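TarM (Staphylococcus aureus subsp. aureus 21178, PDB 4X7R) belongs to the glycosyltransferases of the GT-B fold and holds uridine-5'-diphosphate in its ligand pocket. Local coordinates at residues A[104-112]-A[119-127]. The protein carries 1 engineered substitution. Residues are numbered along the deposited sequence; the frame is centred on the assembly and turned at random.
Sequences ESKGISRYF and YIAYIRKSK
The CD1-CE1 side of the Tyr122 ring comes over one face of the Arg110 guanidinium, CD1 3.7 Å above the plane and displaced from its centre, with the two planes 57° apart. At the edge of that guanidinium sits Glu104: NH1 and NH2 both reach its OE1, NH1 at 2.8 Å, with the carboxylate oxygen almost exactly in the guanidinium plane. This salt bridge fixes the rotation of the group, while the extended Arg110 chain runs its methylenes past Tyr119, CG 3.5 Å from Tyr119 CE1; the NE bond to Tyr119 OH is weak. Phe112 carries Tyr119 CD1 over one face, yet the rings, 19° from parallel, are displaced so that little of one covers the other. Tyr119 reaches along to Arg110 because its CG stands anti to the backbone N (chi1 -174°). Ile108 closes this row, CG2 against Tyr122 CE1 at 3.6 Å and CG1 beside the Arg124 CG methylene.

On the other face of the sheet Tyr111 keeps Ala121 O near its ring plane and meets Ile123 CD1 through CE1 at 3.5 Å; the small Ala121 lets the Tyr111 ring settle beside its strand. Paired backbone bonds join Ser109 and Ile123, and Tyr111 O accepts from both Ile120 N (2.7 Å) and Ala121 N (3.3 Å), the mark of a classic beta bulge. Gly107, whose positive phi suits a residue without CB, passes its CA close to Lys125 O.

The two strands form an antiparallel hairpin, flanked by strand 99-103, where Glu101 binds Ser109 OG, and by strand 129-136, where Phe135 stacks on Tyr119. Leu96, just after helix 86-95, packs on Tyr111, Ala121 and Ile123, near one end of a long antiparallel sheet.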
# COMPACT_ATOMS: atom_id res chain seq x y z
N GLU A 104 8.28 22.86 28.37
CA GLU A 104 8.65 21.52 28.84
C GLU A 104 9.93 21.09 28.12
O GLU A 104 10.84 20.53 28.74
CB GLU A 104 7.51 20.51 28.57
CG GLU A 104 7.76 19.11 29.09
CD GLU A 104 7.00 18.01 28.37
OE1 GLU A 104 5.81 17.81 28.68
OE2 GLU A 104 7.61 17.33 27.51
N SER A 105 9.97 21.33 26.80
CA SER A 105 11.07 21.02 25.88
C SER A 105 11.06 22.06 24.75
O SER A 105 10.39 23.09 24.87
CB SER A 105 10.86 19.62 25.28
OG SER A 105 10.64 18.63 26.27
N LYS A 106 11.78 21.79 23.65
CA LYS A 106 11.79 22.66 22.48
C LYS A 106 10.59 22.19 21.64
O LYS A 106 10.48 21.01 21.32
CB LYS A 106 13.11 22.55 21.70
CG LYS A 106 14.25 23.36 22.33
CD LYS A 106 15.60 23.04 21.69
CE LYS A 106 16.74 23.73 22.42
NZ LYS A 106 18.06 23.38 21.83
N GLY A 107 9.67 23.11 21.37
CA GLY A 107 8.45 22.81 20.63
C GLY A 107 7.25 22.49 21.51
O GLY A 107 6.12 22.74 21.10
N ILE A 108 7.49 21.96 22.74
CA ILE A 108 6.45 21.60 23.70
C ILE A 108 6.26 22.70 24.77
O ILE A 108 7.22 23.06 25.45
CB ILE A 108 6.68 20.19 24.32
CG1 ILE A 108 6.80 19.11 23.22
CG2 ILE A 108 5.57 19.83 25.33
CD1 ILE A 108 7.37 17.76 23.66
N SER A 109 5.02 23.20 24.92
CA SER A 109 4.69 24.21 25.94
C SER A 109 3.25 24.07 26.45
O SER A 109 2.40 23.54 25.74
CB SER A 109 4.93 25.62 25.41
OG SER A 109 6.31 25.87 25.22
N ARG A 110 2.99 24.54 27.68
CA ARG A 110 1.67 24.53 28.31
C ARG A 110 1.23 25.93 28.67
O ARG A 110 2.07 26.80 28.91
CB ARG A 110 1.59 23.57 29.50
CG ARG A 110 1.55 22.11 29.08
CD ARG A 110 1.66 21.18 30.28
NE ARG A 110 1.69 19.77 29.87
CZ ARG A 110 2.79 19.11 29.54
NH1 ARG A 110 3.98 19.71 29.59
NH2 ARG A 110 2.72 17.84 29.16
N TYR A 111 -0.09 26.18 28.64
CA TYR A 111 -0.65 27.52 28.88
C TYR A 111 -1.70 27.48 29.97
O TYR A 111 -2.58 26.64 29.94
CB TYR A 111 -1.17 28.15 27.56
CG TYR A 111 -0.09 28.25 26.51
CD1 TYR A 111 0.26 27.15 25.73
CD2 TYR A 111 0.67 29.41 26.37
CE1 TYR A 111 1.33 27.20 24.84
CE2 TYR A 111 1.72 29.48 25.45
CZ TYR A 111 2.04 28.38 24.69
OH TYR A 111 3.07 28.42 23.78
N PHE A 112 -1.57 28.39 30.96
CA PHE A 112 -2.44 28.48 32.14
C PHE A 112 -3.03 29.89 32.22
O PHE A 112 -2.27 30.85 32.11
CB PHE A 112 -1.63 28.12 33.42
CG PHE A 112 -1.17 26.68 33.46
CD1 PHE A 112 -0.06 26.26 32.73
CD2 PHE A 112 -1.87 25.73 34.20
CE1 PHE A 112 0.33 24.91 32.72
CE2 PHE A 112 -1.48 24.38 34.19
CZ PHE A 112 -0.38 23.98 33.46
N TYR A 119 -5.37 25.08 33.38
CA TYR A 119 -4.71 24.58 32.18
C TYR A 119 -5.61 24.84 30.95
O TYR A 119 -6.70 24.28 30.85
CB TYR A 119 -4.49 23.07 32.40
CG TYR A 119 -3.69 22.31 31.37
CD1 TYR A 119 -2.71 22.95 30.60
CD2 TYR A 119 -3.81 20.93 31.25
CE1 TYR A 119 -1.94 22.23 29.68
CE2 TYR A 119 -3.03 20.21 30.35
CZ TYR A 119 -2.10 20.86 29.57
OH TYR A 119 -1.33 20.13 28.70
N ILE A 120 -5.16 25.74 30.04
CA ILE A 120 -5.87 26.17 28.83
C ILE A 120 -5.42 25.35 27.61
O ILE A 120 -6.26 24.76 26.91
CB ILE A 120 -5.71 27.71 28.58
CG1 ILE A 120 -6.17 28.58 29.78
CG2 ILE A 120 -6.35 28.18 27.27
CD1 ILE A 120 -7.65 28.35 30.33
N ALA A 121 -4.11 25.34 27.32
CA ALA A 121 -3.61 24.63 26.15
C ALA A 121 -2.28 23.93 26.29
O ALA A 121 -1.47 24.26 27.15
CB ALA A 121 -3.58 25.57 24.94
N TYR A 122 -2.07 22.98 25.40
CA TYR A 122 -0.86 22.22 25.19
C TYR A 122 -0.52 22.40 23.70
O TYR A 122 -1.36 22.12 22.84
CB TYR A 122 -1.11 20.74 25.51
CG TYR A 122 0.03 19.83 25.11
CD1 TYR A 122 1.08 19.56 25.99
CD2 TYR A 122 0.03 19.17 23.88
CE1 TYR A 122 2.12 18.70 25.64
CE2 TYR A 122 1.06 18.32 23.52
CZ TYR A 122 2.10 18.08 24.40
OH TYR A 122 3.12 17.23 24.04
N ILE A 123 0.70 22.88 23.41
CA ILE A 123 1.19 23.05 22.04
C ILE A 123 2.45 22.21 21.84
O ILE A 123 3.38 22.32 22.64
CB ILE A 123 1.39 24.54 21.62
CG1 ILE A 123 0.12 25.39 21.88
CG2 ILE A 123 1.86 24.63 20.15
CD1 ILE A 123 0.18 26.84 21.52
N ARG A 124 2.48 21.39 20.78
CA ARG A 124 3.63 20.56 20.41
C ARG A 124 4.02 20.87 18.95
O ARG A 124 3.27 20.55 18.02
CB ARG A 124 3.32 19.07 20.62
CG ARG A 124 4.49 18.11 20.38
CD ARG A 124 4.04 16.76 19.82
NE ARG A 124 3.05 16.10 20.69
CZ ARG A 124 2.05 15.34 20.27
NH1 ARG A 124 1.88 15.12 18.97
NH2 ARG A 124 1.20 14.79 21.14
N LYS A 125 5.20 21.50 18.77
CA LYS A 125 5.79 21.86 17.48
C LYS A 125 6.95 20.91 17.13
O LYS A 125 7.94 20.83 17.88
CB LYS A 125 6.32 23.32 17.52
CG LYS A 125 5.27 24.41 17.52
CD LYS A 125 5.94 25.78 17.70
CE LYS A 125 4.96 26.93 17.64
NZ LYS A 125 5.66 28.25 17.64
N SER A 126 6.84 20.18 16.01
CA SER A 126 7.87 19.26 15.52
C SER A 126 7.95 19.39 14.00
O SER A 126 6.97 19.09 13.31
CB SER A 126 7.59 17.82 15.95
OG SER A 126 6.67 17.13 15.13
N LYS A 127 9.12 19.86 13.48
CA LYS A 127 9.40 20.10 12.06
C LYS A 127 8.44 21.18 11.48
O LYS A 127 8.49 22.33 11.92
CB LYS A 127 9.37 18.79 11.24
CG LYS A 127 10.69 18.03 11.21
CD LYS A 127 10.53 16.69 10.52
CE LYS A 127 11.85 16.06 10.15
NZ LYS A 127 11.65 14.79 9.41